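Odorant-binding protein 47 (Anopheles gambiae, PDB 3PM2) binds small hydrophobic odorants and is thought to carry them through the aqueous fluid that bathes the olfactory sensory dendrites of the mosquito. Local coordinates at residues A[14-22]-A[145-154]; A[138-146]-A[163-172]. All coordinates share one frame; numbering follows the deposited sequence.

Contact 1: A[14-22]-A[145-154]; sequences NAAECCVTP and LFAECPAKLF
Cys19 and Cys149 join the two segments through a disulfide, SG to SG at 2.0 Å with a torsion of 89° about the S-S bond, close to the perpendicular setting that such a bond prefers. Each cysteine holds its SG anti to its own backbone N (chi1 -174° in Cys19), and the bridge spans the gap between the loop 14-22 and the turn that follows the helix. No direct hydrogen bond crosses the contact, a worked case of a covalent tie and apolar packing carrying a loop.

The tight part lies round Phe146. Its ring receives CB of Cys18 at the edge, 3.7 Å from CZ, with the carbonyl oxygen of Ala15 beside the same rim and the methyl CG2 of Thr21 farther along it. That Ala15 oxygen already accepts the backbone N-H groups of Cys18 and Cys19. Phe154 adds a second aromatic surface: Cys18 O stands over one face of its ring, offset toward the rim, and lies 3.2 Å from Phe154 CA in a CA-H...O contact bent to 144° at the hydrogen. At the far end Leu145 brings CD1 to within 4.1 Å of Pro22 CD.

On the looser side water takes over. One water donates to both Cys18 O and Leu153 O; another accepts from Val20 N, 3.0 Å away, and donates to Leu153 O. Leu153 O thus accepts from both waters, which connect it to Cys18 O and Val20 N of the other segment.

The contact ties the loop preceding helix 27-44 to the C-terminal end of helix 133-147 and the loop that follows it. Trp92 of helix 92-109 touches Cys19 and Pro22, Tyr81 of helix 74-85 touches Leu145, and Cys18 is bridged to Cys160 of helix 158-167.

Contact 2: A[138-146]-A[163-172]; sequences LACMGMTLF and LKSYHSKCPF
Helix 138-146 and helix 163-167 run nearly antiparallel, at 148° with their axes 10.4 Å apart at closest approach, and the tail after the second helix brings the backbones closest where Ala139 CA meets Pro171 CA at 5.0 Å.

Phe172 and Phe146 form a T-shaped pair across this gap. The edge of Phe172 is turned to one face of Phe146, CZ lying 3.6 Å from Phe146 CG, with the planes at 69° and the centroids 5.2 Å apart. Gly142, which has no side chain, lets the Phe172 ring come down on the helix backbone, where CE2 is 3.5 Å from Gly142 O. His167 covers a face of Phe172, its ND1 over the ring centre, and its own rotation is fixed by donating from ND1 to Cys170 O. Met143 crosses to the turn with CG anti to its carbonyl carbon (chi1 -65°), which carries CG to 3.3 Å from His167 O; SD rests beside the backbone of Cys170 and Pro171. Beyond it, Ala139 CB meets Pro171 CB.

Polar backbone groups are matched by water: one accepts from Phe172 N and donates to Ala139 O, while another donates to Met143 O and, weakly, to His167 O.

Cys140 is bridged to Cys103 and Cys170 to Cys5, so both segments carry disulfides. Helices tied by interlocking disulfides are characteristic of the PBP/GOBP fold; this C-plus member has additional ones, and its C-terminal tail is folded back against helix 133-147.

Contacts 1 and 2 share helix 133-147, and Phe146 is the residue that works in both. Contact 2 lies about 7 Å from the centre of the chain and contact 1 about 15 Å, centre to centre, yet each is only partly buried. Their chemistry differs too: the inner one joins helix to helix and C-terminal tail by aromatic and aliphatic packing, the outer one fastens a loop to a helix end and its following loop by a disulfide as well as by apolar packing. Both use water in place of direct hydrogen bonds. Ala15 CB lies 3.5 Å from Phe172 CE1, and Cys18 SG 3.9 Å from Leu163 CD1, so these neighbours of Phe146 also pack on one another across the two contacts.

Contact 1: A[14-22]-A[145-154]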
loop_
_atom_site.group_PDB
_atom_site.type_symbol
_atom_site.label_atom_id
_atom_site.label_comp_id
_atom_site.label_asym_id
_atom_site.label_seq_id
_atom_site.Cartn_x
_atom_site.Cartn_y
_atom_site.Cartn_z
ATOM N N ASN A 14 -14.755 -7.330 -1.979
ATOM C CA ASN A 14 -13.870 -6.467 -2.763
ATOM C C ASN A 14 -14.009 -5.044 -2.206
ATOM O O ASN A 14 -15.129 -4.572 -2.034
ATOM C CB ASN A 14 -14.282 -6.550 -4.232
ATOM C CG ASN A 14 -13.575 -5.630 -5.190
ATOM O OD1 ASN A 14 -12.398 -5.282 -5.030
ATOM N ND2 ASN A 14 -14.283 -5.253 -6.251
ATOM N N ALA A 15 -12.880 -4.398 -1.849
ATOM C CA ALA A 15 -12.890 -3.066 -1.238
ATOM C C ALA A 15 -13.601 -2.005 -2.086
ATOM O O ALA A 15 -14.219 -1.104 -1.517
ATOM C CB ALA A 15 -11.483 -2.623 -0.909
ATOM N N ALA A 16 -13.534 -2.129 -3.434
ATOM C CA ALA A 16 -14.194 -1.240 -4.397
ATOM C C ALA A 16 -15.705 -1.183 -4.153
ATOM O O ALA A 16 -16.336 -0.173 -4.451
ATOM C CB ALA A 16 -13.911 -1.704 -5.813
ATOM N N GLU A 17 -16.271 -2.236 -3.551
ATOM C CA GLU A 17 -17.690 -2.286 -3.202
ATOM C C GLU A 17 -18.026 -1.472 -1.938
ATOM O O GLU A 17 -19.197 -1.240 -1.648
ATOM C CB GLU A 17 -18.161 -3.733 -3.107
ATOM C CG GLU A 17 -18.177 -4.415 -4.463
ATOM C CD GLU A 17 -18.518 -5.889 -4.464
ATOM O OE1 GLU A 17 -18.853 -6.432 -3.386
ATOM O OE2 GLU A 17 -18.464 -6.499 -5.555
ATOM N N CYS A 18 -16.990 -1.039 -1.192
ATOM C CA CYS A 18 -17.125 -0.178 -0.020
ATOM C C CYS A 18 -16.883 1.267 -0.405
ATOM O O CYS A 18 -17.575 2.139 0.098
ATOM C CB CYS A 18 -16.177 -0.614 1.087
ATOM S SG CYS A 18 -16.536 -2.258 1.726
ATOM N N CYS A 19 -15.848 1.521 -1.226
ATOM C CA CYS A 19 -15.492 2.864 -1.701
ATOM C C CYS A 19 -14.650 2.753 -2.955
ATOM O O CYS A 19 -13.714 1.948 -2.992
ATOM C CB CYS A 19 -14.768 3.675 -0.620
ATOM S SG CYS A 19 -14.449 5.402 -1.094
ATOM N N VAL A 20 -14.933 3.601 -3.962
ATOM C CA VAL A 20 -14.127 3.655 -5.167
ATOM C C VAL A 20 -13.035 4.689 -4.867
ATOM O O VAL A 20 -13.334 5.858 -4.630
ATOM C CB VAL A 20 -14.955 3.958 -6.446
ATOM C CG1 VAL A 20 -14.052 4.030 -7.670
ATOM C CG2 VAL A 20 -16.043 2.904 -6.650
ATOM N N THR A 21 -11.781 4.239 -4.798
ATOM C CA THR A 21 -10.660 5.104 -4.408
ATOM C C THR A 21 -9.719 5.399 -5.585
ATOM O O THR A 21 -9.650 4.616 -6.539
ATOM C CB THR A 21 -9.832 4.411 -3.284
ATOM O OG1 THR A 21 -9.432 3.139 -3.748
ATOM C CG2 THR A 21 -10.595 4.242 -1.967
ATOM N N PRO A 22 -8.921 6.486 -5.506
ATOM C CA PRO A 22 -7.903 6.731 -6.536
ATOM C C PRO A 22 -6.884 5.586 -6.565
ATOM O O PRO A 22 -6.740 4.834 -5.583
ATOM C CB PRO A 22 -7.235 8.022 -6.049
ATOM C CG PRO A 22 -8.277 8.685 -5.217
ATOM C CD PRO A 22 -8.866 7.531 -4.470
ATOM N N LEU A 145 -6.393 6.616 1.732
ATOM C CA LEU A 145 -7.467 6.918 0.764
ATOM C C LEU A 145 -8.795 6.293 1.169
ATOM O O LEU A 145 -9.826 6.965 1.142
ATOM C CB LEU A 145 -7.106 6.491 -0.678
ATOM C CG LEU A 145 -5.908 7.254 -1.290
ATOM C CD1 LEU A 145 -5.372 6.517 -2.549
ATOM C CD2 LEU A 145 -6.213 8.779 -1.452
ATOM N N PHE A 146 -8.761 5.019 1.570
ATOM C CA PHE A 146 -9.944 4.277 2.001
ATOM C C PHE A 146 -10.589 4.900 3.251
ATOM O O PHE A 146 -11.811 5.055 3.281
ATOM C CB PHE A 146 -9.583 2.793 2.239
ATOM C CG PHE A 146 -10.763 1.866 2.424
ATOM C CD1 PHE A 146 -11.543 1.473 1.334
ATOM C CD2 PHE A 146 -11.067 1.340 3.673
ATOM C CE1 PHE A 146 -12.584 0.552 1.491
ATOM C CE2 PHE A 146 -12.139 0.447 3.836
ATOM C CZ PHE A 146 -12.893 0.062 2.747
ATOM N N ALA A 147 -9.767 5.269 4.261
ATOM C CA ALA A 147 -10.214 5.888 5.526
ATOM C C ALA A 147 -10.803 7.295 5.341
ATOM O O ALA A 147 -11.680 7.710 6.099
ATOM C CB ALA A 147 -9.044 5.949 6.505
ATOM N N GLU A 148 -10.331 8.024 4.326
ATOM C CA GLU A 148 -10.777 9.390 4.049
ATOM C C GLU A 148 -12.024 9.449 3.164
ATOM O O GLU A 148 -12.564 10.531 2.912
ATOM C CB GLU A 148 -9.644 10.205 3.412
ATOM C CG GLU A 148 -8.472 10.495 4.329
ATOM C CD GLU A 148 -8.743 11.414 5.494
ATOM O OE1 GLU A 148 -9.840 12.009 5.562
ATOM O OE2 GLU A 148 -7.849 11.524 6.358
ATOM N N CYS A 149 -12.470 8.301 2.681
ATOM C CA CYS A 149 -13.659 8.233 1.830
ATOM C C CYS A 149 -14.861 8.998 2.435
ATOM O O CYS A 149 -15.238 8.700 3.566
ATOM C CB CYS A 149 -14.027 6.787 1.526
ATOM S SG CYS A 149 -15.346 6.617 0.287
ATOM N N PRO A 150 -15.433 10.005 1.734
ATOM C CA PRO A 150 -16.637 10.693 2.270
ATOM C C PRO A 150 -17.758 9.686 2.539
ATOM O O PRO A 150 -17.944 8.771 1.742
ATOM C CB PRO A 150 -17.051 11.630 1.124
ATOM C CG PRO A 150 -15.781 11.830 0.315
ATOM C CD PRO A 150 -15.083 10.506 0.386
ATOM N N ALA A 151 -18.516 9.851 3.643
ATOM C CA ALA A 151 -19.605 8.923 4.013
ATOM C C ALA A 151 -20.603 8.754 2.847
ATOM O O ALA A 151 -21.081 7.653 2.622
ATOM C CB ALA A 151 -20.338 9.430 5.241
ATOM N N LYS A 152 -20.817 9.813 2.054
ATOM C CA LYS A 152 -21.747 9.784 0.911
ATOM C C LYS A 152 -21.277 8.818 -0.202
ATOM O O LYS A 152 -22.086 8.439 -1.045
ATOM C CB LYS A 152 -22.046 11.200 0.367
ATOM C CG LYS A 152 -20.867 11.921 -0.287
ATOM C CD LYS A 152 -21.284 13.233 -0.930
ATOM C CE LYS A 152 -20.167 13.807 -1.776
ATOM N NZ LYS A 152 -20.522 15.126 -2.367
ATOM N N LEU A 153 -19.962 8.459 -0.208
ATOM C CA LEU A 153 -19.334 7.574 -1.197
ATOM C C LEU A 153 -18.949 6.222 -0.620
ATOM O O LEU A 153 -18.363 5.400 -1.327
ATOM C CB LEU A 153 -18.093 8.272 -1.824
ATOM C CG LEU A 153 -18.407 9.542 -2.627
ATOM C CD1 LEU A 153 -17.157 10.322 -2.914
ATOM C CD2 LEU A 153 -19.153 9.213 -3.918
ATOM N N PHE A 154 -19.282 5.990 0.653
ATOM C CA PHE A 154 -18.910 4.778 1.370
ATOM C C PHE A 154 -20.128 3.928 1.617
ATOM O O PHE A 154 -21.146 4.431 2.103
ATOM C CB PHE A 154 -18.222 5.129 2.705
ATOM C CG PHE A 154 -17.460 3.982 3.342
ATOM C CD1 PHE A 154 -16.111 3.788 3.073
ATOM C CD2 PHE A 154 -18.084 3.126 4.243
ATOM C CE1 PHE A 154 -15.410 2.726 3.661
ATOM C CE2 PHE A 154 -17.377 2.077 4.848
ATOM C CZ PHE A 154 -16.050 1.880 4.543
HETATM O O HOH W 1 -19.584 2.995 -2.008
HETATM O O HOH W 2 -17.196 5.498 -3.909
#

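Contact 2: A[138-146]-A[163-172]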
loop_
_atom_site.group_PDB
_atom_site.type_symbol
_atom_site.label_atom_id
_atom_site.label_comp_id
_atom_site.label_asym_id
_atom_site.label_seq_id
_atom_site.Cartn_x
_atom_site.Cartn_y
_atom_site.Cartn_z
ATOM N N LEU A 138 3.081 2.874 -0.678
ATOM C CA LEU A 138 1.885 2.257 -1.226
ATOM C C LEU A 138 0.880 1.794 -0.168
ATOM O O LEU A 138 -0.335 2.017 -0.330
ATOM C CB LEU A 138 2.253 1.123 -2.217
ATOM C CG LEU A 138 1.108 0.564 -3.074
ATOM C CD1 LEU A 138 0.523 1.646 -4.016
ATOM C CD2 LEU A 138 1.592 -0.657 -3.900
ATOM N N ALA A 139 1.382 1.158 0.911
ATOM C CA ALA A 139 0.551 0.699 2.022
ATOM C C ALA A 139 -0.186 1.875 2.641
ATOM O O ALA A 139 -1.402 1.812 2.820
ATOM C CB ALA A 139 1.404 0.012 3.089
ATOM N N CYS A 140 0.546 2.956 2.938
ATOM C CA CYS A 140 0.023 4.178 3.524
ATOM C C CYS A 140 -1.008 4.824 2.581
ATOM O O CYS A 140 -2.075 5.245 3.039
ATOM C CB CYS A 140 1.170 5.130 3.838
ATOM S SG CYS A 140 0.645 6.728 4.480
ATOM N N MET A 141 -0.709 4.891 1.281
ATOM C CA MET A 141 -1.650 5.493 0.331
ATOM C C MET A 141 -2.994 4.783 0.332
ATOM O O MET A 141 -4.042 5.423 0.468
ATOM C CB MET A 141 -1.070 5.584 -1.078
ATOM C CG MET A 141 -0.113 6.753 -1.275
ATOM S SD MET A 141 -0.751 8.400 -0.857
ATOM C CE MET A 141 -2.114 8.536 -2.072
ATOM N N GLY A 142 -2.965 3.473 0.166
ATOM C CA GLY A 142 -4.191 2.697 0.134
ATOM C C GLY A 142 -5.017 2.822 1.398
ATOM O O GLY A 142 -6.240 3.017 1.324
ATOM N N MET A 143 -4.363 2.709 2.569
ATOM C CA MET A 143 -5.097 2.778 3.847
ATOM C C MET A 143 -5.686 4.162 4.069
ATOM O O MET A 143 -6.830 4.264 4.499
ATOM C CB MET A 143 -4.188 2.387 5.032
ATOM C CG MET A 143 -3.752 0.925 4.957
ATOM S SD MET A 143 -2.652 0.439 6.339
ATOM C CE MET A 143 -1.290 1.340 6.026
ATOM N N THR A 144 -4.900 5.208 3.784
ATOM C CA THR A 144 -5.349 6.598 3.980
ATOM C C THR A 144 -6.509 6.951 3.038
ATOM O O THR A 144 -7.484 7.556 3.498
ATOM C CB THR A 144 -4.177 7.584 3.820
ATOM O OG1 THR A 144 -3.115 7.214 4.724
ATOM C CG2 THR A 144 -4.608 9.040 4.048
ATOM N N LEU A 145 -6.393 6.616 1.732
ATOM C CA LEU A 145 -7.467 6.918 0.764
ATOM C C LEU A 145 -8.795 6.293 1.169
ATOM O O LEU A 145 -9.826 6.965 1.142
ATOM C CB LEU A 145 -7.106 6.491 -0.678
ATOM C CG LEU A 145 -5.908 7.254 -1.290
ATOM C CD1 LEU A 145 -5.372 6.517 -2.549
ATOM C CD2 LEU A 145 -6.213 8.779 -1.452
ATOM N N PHE A 146 -8.761 5.019 1.570
ATOM C CA PHE A 146 -9.944 4.277 2.001
ATOM C C PHE A 146 -10.589 4.900 3.251
ATOM O O PHE A 146 -11.811 5.055 3.281
ATOM C CB PHE A 146 -9.583 2.793 2.239
ATOM C CG PHE A 146 -10.763 1.866 2.424
ATOM C CD1 PHE A 146 -11.543 1.473 1.334
ATOM C CD2 PHE A 146 -11.067 1.340 3.673
ATOM C CE1 PHE A 146 -12.584 0.552 1.491
ATOM C CE2 PHE A 146 -12.139 0.447 3.836
ATOM C CZ PHE A 146 -12.893 0.062 2.747
ATOM N N LEU A 163 -14.079 -4.260 6.967
ATOM C CA LEU A 163 -12.977 -3.851 6.119
ATOM C C LEU A 163 -12.368 -2.517 6.590
ATOM O O LEU A 163 -11.147 -2.356 6.510
ATOM C CB LEU A 163 -13.360 -3.810 4.633
ATOM C CG LEU A 163 -13.689 -5.146 3.927
ATOM C CD1 LEU A 163 -13.810 -4.921 2.425
ATOM C CD2 LEU A 163 -12.633 -6.237 4.212
ATOM N N LYS A 164 -13.202 -1.585 7.112
ATOM C CA LYS A 164 -12.721 -0.306 7.658
ATOM C C LYS A 164 -11.800 -0.630 8.864
ATOM O O LYS A 164 -10.696 -0.095 8.954
ATOM C CB LYS A 164 -13.910 0.569 8.093
ATOM C CG LYS A 164 -13.547 1.823 8.868
ATOM C CD LYS A 164 -14.779 2.475 9.524
ATOM C CE LYS A 164 -14.373 3.476 10.578
ATOM N NZ LYS A 164 -15.540 4.239 11.104
ATOM N N SER A 165 -12.271 -1.488 9.781
ATOM C CA SER A 165 -11.478 -1.883 10.957
ATOM C C SER A 165 -10.164 -2.538 10.538
ATOM O O SER A 165 -9.097 -2.092 10.972
ATOM C CB SER A 165 -12.261 -2.849 11.836
ATOM O OG SER A 165 -13.369 -2.172 12.400
ATOM N N TYR A 166 -10.242 -3.563 9.675
ATOM C CA TYR A 166 -9.069 -4.305 9.236
ATOM C C TYR A 166 -8.043 -3.440 8.540
ATOM O O TYR A 166 -6.868 -3.452 8.921
ATOM C CB TYR A 166 -9.468 -5.494 8.356
ATOM C CG TYR A 166 -8.289 -6.350 7.942
ATOM C CD1 TYR A 166 -7.668 -7.205 8.850
ATOM C CD2 TYR A 166 -7.751 -6.258 6.662
ATOM C CE1 TYR A 166 -6.527 -7.926 8.502
ATOM C CE2 TYR A 166 -6.635 -7.015 6.288
ATOM C CZ TYR A 166 -6.040 -7.864 7.205
ATOM O OH TYR A 166 -4.927 -8.594 6.824
ATOM N N HIS A 167 -8.512 -2.631 7.590
ATOM C CA HIS A 167 -7.654 -1.788 6.762
ATOM C C HIS A 167 -7.212 -0.468 7.389
ATOM O O HIS A 167 -6.420 0.260 6.775
ATOM C CB HIS A 167 -8.211 -1.643 5.333
ATOM C CG HIS A 167 -8.180 -2.926 4.555
ATOM N ND1 HIS A 167 -6.984 -3.504 4.165
ATOM C CD2 HIS A 167 -9.203 -3.689 4.098
ATOM C CE1 HIS A 167 -7.313 -4.607 3.504
ATOM N NE2 HIS A 167 -8.637 -4.745 3.417
ATOM N N SER A 168 -7.632 -0.207 8.652
ATOM C CA SER A 168 -7.133 0.953 9.387
ATOM C C SER A 168 -5.699 0.629 9.846
ATOM O O SER A 168 -4.901 1.544 10.063
ATOM C CB SER A 168 -8.003 1.298 10.592
ATOM O OG SER A 168 -7.962 0.290 11.590
ATOM N N LYS A 169 -5.370 -0.661 9.911
ATOM C CA LYS A 169 -4.036 -1.129 10.344
ATOM C C LYS A 169 -3.301 -1.923 9.292
ATOM O O LYS A 169 -2.062 -1.918 9.287
ATOM C CB LYS A 169 -4.177 -2.017 11.594
ATOM C CG LYS A 169 -4.726 -1.295 12.822
ATOM C CD LYS A 169 -5.321 -2.282 13.826
ATOM C CE LYS A 169 -6.687 -2.831 13.444
ATOM N NZ LYS A 169 -7.799 -1.987 13.966
ATOM N N CYS A 170 -4.052 -2.688 8.458
ATOM C CA CYS A 170 -3.487 -3.575 7.442
ATOM C C CYS A 170 -3.668 -3.097 6.031
ATOM O O CYS A 170 -4.797 -2.824 5.616
ATOM C CB CYS A 170 -3.998 -4.991 7.618
ATOM S SG CYS A 170 -3.508 -5.718 9.187
ATOM N N PRO A 171 -2.564 -3.067 5.258
ATOM C CA PRO A 171 -2.663 -2.584 3.875
ATOM C C PRO A 171 -3.367 -3.537 2.940
ATOM O O PRO A 171 -3.479 -4.744 3.206
ATOM C CB PRO A 171 -1.208 -2.423 3.431
ATOM C CG PRO A 171 -0.429 -3.369 4.318
ATOM C CD PRO A 171 -1.162 -3.380 5.633
ATOM N N PHE A 172 -3.793 -2.986 1.814
ATOM C CA PHE A 172 -4.414 -3.715 0.722
ATOM C C PHE A 172 -3.297 -4.455 0.003
ATOM O O PHE A 172 -2.415 -3.816 -0.563
ATOM C CB PHE A 172 -5.141 -2.728 -0.209
ATOM C CG PHE A 172 -6.342 -2.083 0.443
ATOM C CD1 PHE A 172 -7.575 -2.728 0.456
ATOM C CD2 PHE A 172 -6.237 -0.842 1.068
ATOM C CE1 PHE A 172 -8.679 -2.151 1.098
ATOM C CE2 PHE A 172 -7.347 -0.254 1.688
ATOM C CZ PHE A 172 -8.559 -0.916 1.709
HETATM O O HOH W 3 -2.785 -0.121 1.343
HETATM O O HOH W 4 -7.984 2.225 5.694
#